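Local coordinates for MdbA (Actinomyces oris, PDB 4Z7X), which is a thiol-disulfide oxidoreductase of the thioredoxin superfamily that probably forms disulfide bonds in exported proteins, in a pathway linked to pilus assembly, at residues 95-100 against 194-199; 117-122 against 162-167; 127-132 against 156-161. One frame throughout, in Å; residues are numbered along the deposited sequence.

Following the chain from the N terminus, strand 91-96 leads into 95-100, the first half of contact 1, whose partner 194-199 comes only after a long, mainly helical stretch. Inside that loop the chain passes through 117-122 at the end of helix 103-118, then 127-132 within helix 123-140. On the way back it meets 156-161, closing contact 3, and at once 162-167, closing contact 2. Contact 3 is therefore nested in contact 2, and both in contact 1. Contacts 2 and 3 join neighbouring helices and touch through Gln-122; contact 1, on the opposite side of the chain's centre, ties the sheet-end loops beside the probable CxxC motif.

Contact 1 (95-100 against 194-199); sequences HPCKLL and EGTPTV
Leu-99 and Cys-97 meet the loop around a cis-proline, the hallmark of the thioredoxin fold: the peptide bond before Pro-197 is cis, and this loop faces the probable CxxC redox motif, Cys-67 and Cys-70, at the start of helix 68-86. The contact across the segments is purely van der Waals. One methyl of Leu-99, CD2, rests on CA of Gly-195 at 3.9 Å. CG of Leu-99 stands anti to the backbone N (chi1 -178°), which carries the branched end across to the other loop. The same CD2 comes within 4.1 Å of CG2 of Thr-196.

Thr-196 suits its place by having two different branches. Its methyl CG2 turns to the apolar partners and meets SG of Cys-97 at 3.8 Å, while OG1 lies 4.2 Å from CD2 of Leu-99. The side chain of Thr-196 also touches Cys-67 and Cys-70, as expected for the residue before the cis-proline in thioredoxin-like enzymes. Cys-97 is buried, and its side chain also touches Phe-188 and Asp-185 of helix 178-190.

Polar bonding between these residues stays within the loop. The hydroxyl of Thr-198 reaches back along the chain, spanning the cis-proline turn: OG1 of Thr-198 donates a hydrogen bond to O of Gly-195 at 2.7 Å, tilted 34° from the carbonyl plane.

Contact 2 (117-122 against 162-167); sequences DEAPAQ and KEVSAK
Lys-167 and Glu-118 form a salt bridge at the exposed margin of this contact, in the conformer of Glu-118 described here; a second conformer makes its detail less certain. NZ of Lys-167 donates to OE1 of Glu-118 at 3.0 Å, on the syn side and 17° out of the carboxylate plane, and a weak second bond runs to OE2 of Glu-118. The lysine is extended beyond CG, whereas the glutamate bends at chi2 (-137°); the two chains cross at about a right angle. Long, flexible residues suit this exposed edge, where the charges can meet while the aliphatic parts pack alongside.

Inward, Val-164 packs with both branches: CG2 meets CB of Glu-118 at 3.8 Å, and CG1 meets CB of Ala-119 at 4.0 Å. The small methyl of Ala-119 lets the turn after helix 103-118 come close, and Val-114 of that helix also touches Val-164. Replacing Val-164 by an alanine would probably open a gap beside Ala-119 and leave CB of Glu-118 without its apolar cover.

The whole is helix-end packing within the helical insertion of this thioredoxin-fold protein: helix 162-165 lies against the turn in which neighbouring Pro-120 lines the pocket of the bound cyclohexylamino sulfonate.

Contact 3 (127-132 against 156-161); sequences HNAAFE and AKVNVP
Ala-129 and Glu-132 of helix 123-140 receive Lys-157 and Val-158 in a mixed helix-to-helix-end contact, apolar at its inner part and ionic on the solvent side. It lies in the helical insertion of the thioredoxin fold, where helix 148-157 ends beside helix 123-140. That end is a Schellman motif: Val-160 N returns to the carbonyl of Ala-155, and Asn-159, at positive phi, is its C-prime residue. Asparagine is well suited to such a left-handed backbone conformation.

The apolar part centres on Ala-129, whose single methyl is small enough to let the other chain come near. Its CB is 4.0 Å from CG1 of Val-158, and Ala-154 of helix 148-157 also touches Ala-129. CE of Lys-157 also lies 4.0 Å from CB of Ala-129, and in this way the lysine packs by its aliphatic part before presenting its charge.

Beyond that methylene, NZ of Lys-157 forms a salt bridge with OE1 of Glu-132, at 2.6 Å in the conformers described. CG of Glu-132 is anti to its own N (chi1 -176°) and the chain continues extended, while the lysine turns at chi3 (68°); the two cross obliquely. The ammonium group approaches from above the carboxylate plane, 75° out of it. Both side chains have two conformers, which leaves this short length and steep approach doubtful. In this conformer a water molecule accepts from NZ of Lys-157 and donates to the carbonyl O of Ala-129 at 2.9 Å, probably linking the lysine to the opposing backbone as well.

The chemistry implies a division of labour: Ala-129 and Val-158 supply close apolar contact, while Lys-157 pairs its charge with Glu-132 and probably, through water, engages the helix backbone.

Contact 1 (95-100 against 194-199)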
loop_
_atom_site.group_PDB
_atom_site.type_symbol
_atom_site.label_atom_id
_atom_site.label_comp_id
_atom_site.label_asym_id
_atom_site.label_seq_id
_atom_site.Cartn_x
_atom_site.Cartn_y
_atom_site.Cartn_z
ATOM N N HIS A 95 -0.061 -3.672 3.105
ATOM C CA HIS A 95 0.340 -3.682 4.521
ATOM C C HIS A 95 1.541 -2.753 4.721
ATOM O O HIS A 95 2.655 -3.126 4.379
ATOM C CB HIS A 95 0.751 -5.077 4.982
ATOM C CG HIS A 95 -0.298 -6.134 4.872
ATOM N ND1 HIS A 95 -0.905 -6.708 5.976
ATOM C CD2 HIS A 95 -0.806 -6.774 3.785
ATOM C CE1 HIS A 95 -1.744 -7.651 5.571
ATOM N NE2 HIS A 95 -1.690 -7.724 4.249
ATOM N N PRO A 96 1.323 -1.555 5.290
ATOM C CA PRO A 96 2.406 -0.590 5.437
ATOM C C PRO A 96 3.222 -0.867 6.688
ATOM O O PRO A 96 2.692 -1.335 7.676
ATOM C CB PRO A 96 1.654 0.734 5.590
ATOM C CG PRO A 96 0.419 0.339 6.333
ATOM C CD PRO A 96 0.051 -1.013 5.783
ATOM N N CYS A 97 4.505 -0.560 6.624
ATOM C CA CYS A 97 5.345 -0.477 7.806
ATOM C C CYS A 97 6.439 0.567 7.676
ATOM O O CYS A 97 6.580 1.206 6.651
ATOM C CB CYS A 97 5.915 -1.868 8.126
ATOM S SG CYS A 97 7.191 -2.398 6.975
ATOM N N LYS A 98 7.194 0.747 8.747
ATOM C CA LYS A 98 8.286 1.700 8.796
ATOM C C LYS A 98 9.576 0.961 9.168
ATOM O O LYS A 98 10.353 1.415 10.024
ATOM C CB LYS A 98 7.934 2.813 9.794
ATOM C CG LYS A 98 8.839 4.043 9.785
ATOM C CD LYS A 98 8.242 5.202 10.603
ATOM C CE LYS A 98 9.248 6.306 10.851
ATOM N NZ LYS A 98 8.761 7.390 11.746
ATOM N N LEU A 99 9.821 -0.162 8.506
ATOM C CA LEU A 99 10.976 -0.992 8.828
ATOM C C LEU A 99 12.295 -0.221 8.773
ATOM O O LEU A 99 13.159 -0.420 9.608
ATOM C CB LEU A 99 11.010 -2.169 7.851
ATOM C CG LEU A 99 12.118 -3.188 8.059
ATOM C CD1 LEU A 99 11.968 -3.855 9.429
ATOM C CD2 LEU A 99 12.073 -4.228 6.974
ATOM N N LEU A 100 12.439 0.675 7.798
ATOM C CA LEU A 100 13.695 1.366 7.579
ATOM C C LEU A 100 13.869 2.613 8.453
ATOM O O LEU A 100 14.881 3.306 8.372
ATOM C CB LEU A 100 13.843 1.678 6.091
ATOM C CG LEU A 100 14.002 0.442 5.244
ATOM C CD1 LEU A 100 14.035 0.887 3.796
ATOM C CD2 LEU A 100 15.269 -0.361 5.579
ATOM N N GLU A 194 10.794 -10.615 7.683
ATOM C CA GLU A 194 12.231 -10.395 7.683
ATOM C C GLU A 194 12.694 -9.181 6.880
ATOM O O GLU A 194 13.790 -8.672 7.122
ATOM C CB GLU A 194 12.929 -11.672 7.218
ATOM C CG GLU A 194 12.380 -12.896 7.964
ATOM C CD GLU A 194 13.282 -14.114 7.928
ATOM O OE1 GLU A 194 13.238 -14.903 8.912
ATOM O OE2 GLU A 194 14.017 -14.295 6.927
ATOM N N GLY A 195 11.902 -8.740 5.927
ATOM C CA GLY A 195 12.267 -7.612 5.105
ATOM C C GLY A 195 11.103 -7.107 4.281
ATOM O O GLY A 195 9.989 -7.642 4.360
ATOM N N THR A 196 11.376 -6.089 3.468
ATOM C CA THR A 196 10.378 -5.557 2.532
ATOM C C THR A 196 10.939 -5.514 1.085
ATOM O O THR A 196 12.134 -5.365 0.884
ATOM C CB THR A 196 9.896 -4.140 2.882
ATOM O OG1 THR A 196 11.023 -3.276 3.031
ATOM C CG2 THR A 196 9.119 -4.143 4.170
ATOM N N PRO A 197 10.098 -5.710 0.080
ATOM C CA PRO A 197 8.735 -6.205 0.245
ATOM C C PRO A 197 8.681 -7.660 0.709
ATOM O O PRO A 197 9.647 -8.391 0.559
ATOM C CB PRO A 197 8.156 -6.079 -1.166
ATOM C CG PRO A 197 9.319 -6.207 -2.061
ATOM C CD PRO A 197 10.502 -5.644 -1.348
ATOM N N THR A 198 7.536 -8.054 1.285
ATOM C CA THR A 198 7.208 -9.451 1.511
ATOM C C THR A 198 5.848 -9.641 0.866
ATOM O O THR A 198 4.946 -8.821 1.083
ATOM C CB THR A 198 7.177 -9.854 3.013
ATOM O OG1 THR A 198 8.484 -9.722 3.583
ATOM C CG2 THR A 198 6.724 -11.284 3.137
ATOM N N VAL A 199 5.703 -10.692 0.081
ATOM C CA VAL A 199 4.460 -10.946 -0.664
ATOM C C VAL A 199 3.925 -12.345 -0.348
ATOM O O VAL A 199 4.670 -13.335 -0.317
ATOM C CB VAL A 199 4.748 -10.784 -2.189
ATOM C CG1 VAL A 199 3.525 -11.077 -3.031
ATOM C CG2 VAL A 199 5.229 -9.356 -2.500
#

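Contact 2 (117-122 against 162-167)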
loop_
_atom_site.group_PDB
_atom_site.type_symbol
_atom_site.label_atom_id
_atom_site.label_comp_id
_atom_site.label_asym_id
_atom_site.label_seq_id
_atom_site.Cartn_x
_atom_site.Cartn_y
_atom_site.Cartn_z
ATOM N N ASP A 117 -9.133 8.488 3.869
ATOM C CA ASP A 117 -10.296 8.957 4.573
ATOM C C ASP A 117 -11.163 9.914 3.747
ATOM O O ASP A 117 -12.373 9.934 3.942
ATOM C CB ASP A 117 -9.893 9.670 5.873
ATOM C CG ASP A 117 -9.628 8.714 7.030
ATOM O OD1 ASP A 117 -9.976 7.512 6.928
ATOM O OD2 ASP A 117 -9.138 9.198 8.082
ATOM N N GLU A 118 -10.563 10.712 2.848
ATOM C CA GLU A 118 -11.298 11.765 2.171
ATOM C C GLU A 118 -11.394 11.635 0.648
ATOM O O GLU A 118 -12.257 12.264 0.020
ATOM C CB GLU A 118 -10.694 13.110 2.521
ATOM C CG GLU A 118 -10.691 13.378 4.018
ATOM C CD GLU A 118 -11.106 14.792 4.341
ATOM O OE1 GLU A 118 -10.901 15.689 3.495
ATOM O OE2 GLU A 118 -11.665 15.003 5.425
ATOM N N ALA A 119 -10.495 10.856 0.050
ATOM C CA ALA A 119 -10.473 10.676 -1.407
ATOM C C ALA A 119 -10.092 9.225 -1.758
ATOM O O ALA A 119 -9.138 8.981 -2.504
ATOM C CB ALA A 119 -9.514 11.647 -2.047
ATOM N N PRO A 120 -10.829 8.256 -1.214
ATOM C CA PRO A 120 -10.429 6.853 -1.399
ATOM C C PRO A 120 -10.389 6.419 -2.875
ATOM O O PRO A 120 -9.607 5.547 -3.221
ATOM C CB PRO A 120 -11.481 6.069 -0.602
ATOM C CG PRO A 120 -12.643 7.041 -0.482
ATOM C CD PRO A 120 -11.968 8.386 -0.299
ATOM N N ALA A 121 -11.162 7.072 -3.737
ATOM C CA ALA A 121 -11.123 6.737 -5.164
ATOM C C ALA A 121 -9.749 6.903 -5.788
ATOM O O ALA A 121 -9.454 6.296 -6.806
ATOM C CB ALA A 121 -12.149 7.538 -5.952
ATOM N N GLN A 122 -8.960 7.810 -5.253
ATOM C CA GLN A 122 -7.605 8.055 -5.759
ATOM C C GLN A 122 -6.529 7.399 -4.933
ATOM O O GLN A 122 -5.343 7.628 -5.157
ATOM C CB GLN A 122 -7.350 9.538 -5.840
ATOM C CG GLN A 122 -8.128 10.252 -6.936
ATOM C CD GLN A 122 -9.522 10.648 -6.571
ATOM O OE1 GLN A 122 -9.770 11.146 -5.483
ATOM N NE2 GLN A 122 -10.434 10.520 -7.529
ATOM N N LYS A 162 -8.394 19.229 -4.582
ATOM C CA LYS A 162 -7.546 20.207 -3.923
ATOM C C LYS A 162 -7.907 20.357 -2.440
ATOM O O LYS A 162 -7.020 20.531 -1.611
ATOM C CB LYS A 162 -7.659 21.582 -4.601
ATOM C CG LYS A 162 -7.017 21.721 -5.952
ATOM C CD LYS A 162 -7.294 23.140 -6.456
ATOM C CE LYS A 162 -6.529 23.462 -7.719
ATOM N NZ LYS A 162 -6.680 22.338 -8.663
ATOM N N GLU A 163 -9.200 20.287 -2.101
ATOM C CA GLU A 163 -9.613 20.442 -0.706
ATOM C C GLU A 163 -9.073 19.318 0.170
ATOM O O GLU A 163 -8.870 19.483 1.362
ATOM C CB GLU A 163 -11.102 20.595 -0.543
ATOM C CG GLU A 163 -11.977 19.492 -0.993
ATOM C CD GLU A 163 -13.380 19.520 -0.371
ATOM O OE1 GLU A 163 -14.085 18.520 -0.579
ATOM O OE2 GLU A 163 -13.784 20.505 0.307
ATOM N N VAL A 164 -8.785 18.193 -0.434
ATOM C CA VAL A 164 -8.201 17.066 0.284
ATOM C C VAL A 164 -6.685 17.190 0.442
ATOM O O VAL A 164 -6.147 17.031 1.557
ATOM C CB VAL A 164 -8.588 15.727 -0.413
ATOM C CG1 VAL A 164 -7.912 14.518 0.251
ATOM C CG2 VAL A 164 -10.105 15.570 -0.360
ATOM N N SER A 165 -5.982 17.449 -0.662
ATOM C CA SER A 165 -4.535 17.566 -0.575
ATOM C C SER A 165 -4.115 18.766 0.297
ATOM O O SER A 165 -3.047 18.739 0.896
ATOM C CB SER A 165 -3.896 17.594 -1.942
ATOM O OG SER A 165 -4.297 18.751 -2.633
ATOM N N ALA A 166 -4.988 19.785 0.406
ATOM C CA ALA A 166 -4.735 20.927 1.289
ATOM C C ALA A 166 -4.605 20.544 2.743
ATOM O O ALA A 166 -4.046 21.312 3.506
ATOM C CB ALA A 166 -5.818 22.007 1.106
ATOM N N LYS A 167 -5.087 19.342 3.099
ATOM C CA LYS A 167 -5.066 18.852 4.483
ATOM C C LYS A 167 -3.796 18.070 4.807
ATOM O O LYS A 167 -3.551 17.712 5.966
ATOM C CB LYS A 167 -6.290 17.971 4.737
ATOM C CG LYS A 167 -7.599 18.739 4.629
ATOM C CD LYS A 167 -8.782 17.872 4.912
ATOM C CE LYS A 167 -10.067 18.717 4.783
ATOM N NZ LYS A 167 -11.270 18.012 5.279
#

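Contact 3 (127-132 against 156-161)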
loop_
_atom_site.group_PDB
_atom_site.type_symbol
_atom_site.label_atom_id
_atom_site.label_comp_id
_atom_site.label_asym_id
_atom_site.label_seq_id
_atom_site.Cartn_x
_atom_site.Cartn_y
_atom_site.Cartn_z
ATOM N N HIS A 127 -0.886 5.952 -3.980
ATOM C CA HIS A 127 0.133 4.999 -3.540
ATOM C C HIS A 127 1.240 4.883 -4.566
ATOM O O HIS A 127 2.425 4.978 -4.260
ATOM C CB HIS A 127 -0.541 3.633 -3.331
ATOM C CG HIS A 127 0.378 2.532 -2.933
ATOM N ND1 HIS A 127 0.865 2.396 -1.659
ATOM C CD2 HIS A 127 0.849 1.478 -3.635
ATOM C CE1 HIS A 127 1.615 1.320 -1.600
ATOM N NE2 HIS A 127 1.609 0.734 -2.788
ATOM N N ASN A 128 0.834 4.658 -5.803
ATOM C CA ASN A 128 1.797 4.620 -6.899
ATOM C C ASN A 128 2.590 5.907 -7.029
ATOM O O ASN A 128 3.824 5.881 -7.274
ATOM C CB ASN A 128 1.096 4.323 -8.221
ATOM C CG ASN A 128 2.060 4.330 -9.375
ATOM O OD1 ASN A 128 2.831 3.376 -9.550
ATOM N ND2 ASN A 128 2.063 5.395 -10.154
ATOM N N ALA A 129 1.892 7.037 -6.957
ATOM C CA ALA A 129 2.557 8.297 -7.149
ATOM C C ALA A 129 3.586 8.589 -6.069
ATOM O O ALA A 129 4.633 9.189 -6.348
ATOM C CB ALA A 129 1.536 9.417 -7.293
ATOM N N ALA A 130 3.305 8.174 -4.827
ATOM C CA ALA A 130 4.232 8.414 -3.723
ATOM C C ALA A 130 5.475 7.575 -3.932
ATOM O O ALA A 130 6.576 8.031 -3.679
ATOM C CB ALA A 130 3.589 8.057 -2.413
ATOM N N PHE A 131 5.307 6.348 -4.410
ATOM C CA PHE A 131 6.475 5.541 -4.743
ATOM C C PHE A 131 7.245 6.118 -5.928
ATOM O O PHE A 131 8.457 6.015 -5.975
ATOM C CB PHE A 131 6.098 4.090 -5.012
ATOM C CG PHE A 131 6.207 3.200 -3.802
ATOM C CD1 PHE A 131 7.404 3.104 -3.130
ATOM C CD2 PHE A 131 5.112 2.521 -3.273
ATOM C CE1 PHE A 131 7.548 2.278 -2.030
ATOM C CE2 PHE A 131 5.261 1.675 -2.192
ATOM C CZ PHE A 131 6.483 1.568 -1.556
ATOM N N GLU A 132 6.553 6.722 -6.876
ATOM C CA GLU A 132 7.194 7.336 -8.051
ATOM C C GLU A 132 8.121 8.466 -7.616
ATOM O O GLU A 132 9.186 8.683 -8.188
ATOM C CB GLU A 132 6.103 7.850 -9.021
ATOM C CG GLU A 132 6.610 8.429 -10.331
ATOM C CD GLU A 132 5.512 8.486 -11.387
ATOM O OE1 GLU A 132 4.382 8.011 -11.128
ATOM O OE2 GLU A 132 5.762 9.029 -12.470
ATOM N N ALA A 156 -2.104 16.061 -6.952
ATOM C CA ALA A 156 -2.691 16.755 -8.087
ATOM C C ALA A 156 -2.528 15.920 -9.356
ATOM O O ALA A 156 -3.445 15.863 -10.167
ATOM C CB ALA A 156 -2.046 18.114 -8.268
ATOM N N LYS A 157 -1.364 15.296 -9.511
ATOM C CA LYS A 157 -1.077 14.457 -10.692
ATOM C C LYS A 157 -2.137 13.354 -10.850
ATOM O O LYS A 157 -2.494 12.995 -11.969
ATOM C CB LYS A 157 0.333 13.846 -10.620
ATOM C CG LYS A 157 0.698 12.949 -11.806
ATOM C CD LYS A 157 2.137 12.412 -11.748
ATOM C CE LYS A 157 2.353 11.413 -10.615
ATOM N NZ LYS A 157 3.531 10.491 -10.783
ATOM N N VAL A 158 -2.614 12.804 -9.732
ATOM C CA VAL A 158 -3.631 11.756 -9.773
ATOM C C VAL A 158 -5.020 12.260 -9.447
ATOM O O VAL A 158 -5.904 11.502 -9.243
ATOM C CB VAL A 158 -3.247 10.533 -8.895
ATOM C CG1 VAL A 158 -1.843 10.049 -9.264
ATOM C CG2 VAL A 158 -3.358 10.817 -7.406
ATOM N N ASN A 159 -5.182 13.569 -9.466
ATOM C CA ASN A 159 -6.474 14.238 -9.328
ATOM C C ASN A 159 -7.211 13.938 -8.011
ATOM O O ASN A 159 -8.452 13.867 -7.957
ATOM C CB ASN A 159 -7.330 13.969 -10.561
ATOM C CG ASN A 159 -6.627 14.378 -11.834
ATOM O OD1 ASN A 159 -6.207 15.564 -12.007
ATOM N ND2 ASN A 159 -6.445 13.423 -12.706
ATOM N N VAL A 160 -6.438 13.880 -6.916
ATOM C CA VAL A 160 -7.018 14.058 -5.614
ATOM C C VAL A 160 -7.612 15.486 -5.577
ATOM O O VAL A 160 -6.990 16.422 -6.062
ATOM C CB VAL A 160 -5.946 13.882 -4.533
ATOM C CG1 VAL A 160 -6.421 14.334 -3.159
ATOM C CG2 VAL A 160 -5.422 12.459 -4.473
ATOM N N PRO A 161 -8.822 15.661 -5.031
ATOM C CA PRO A 161 -9.369 17.005 -4.930
ATOM C C PRO A 161 -8.470 17.966 -4.142
ATOM O O PRO A 161 -7.854 17.567 -3.138
ATOM C CB PRO A 161 -10.707 16.785 -4.224
ATOM C CG PRO A 161 -11.095 15.381 -4.579
ATOM C CD PRO A 161 -9.764 14.664 -4.494
HETATM O O HOH W 1 4.638 11.086 -8.535
#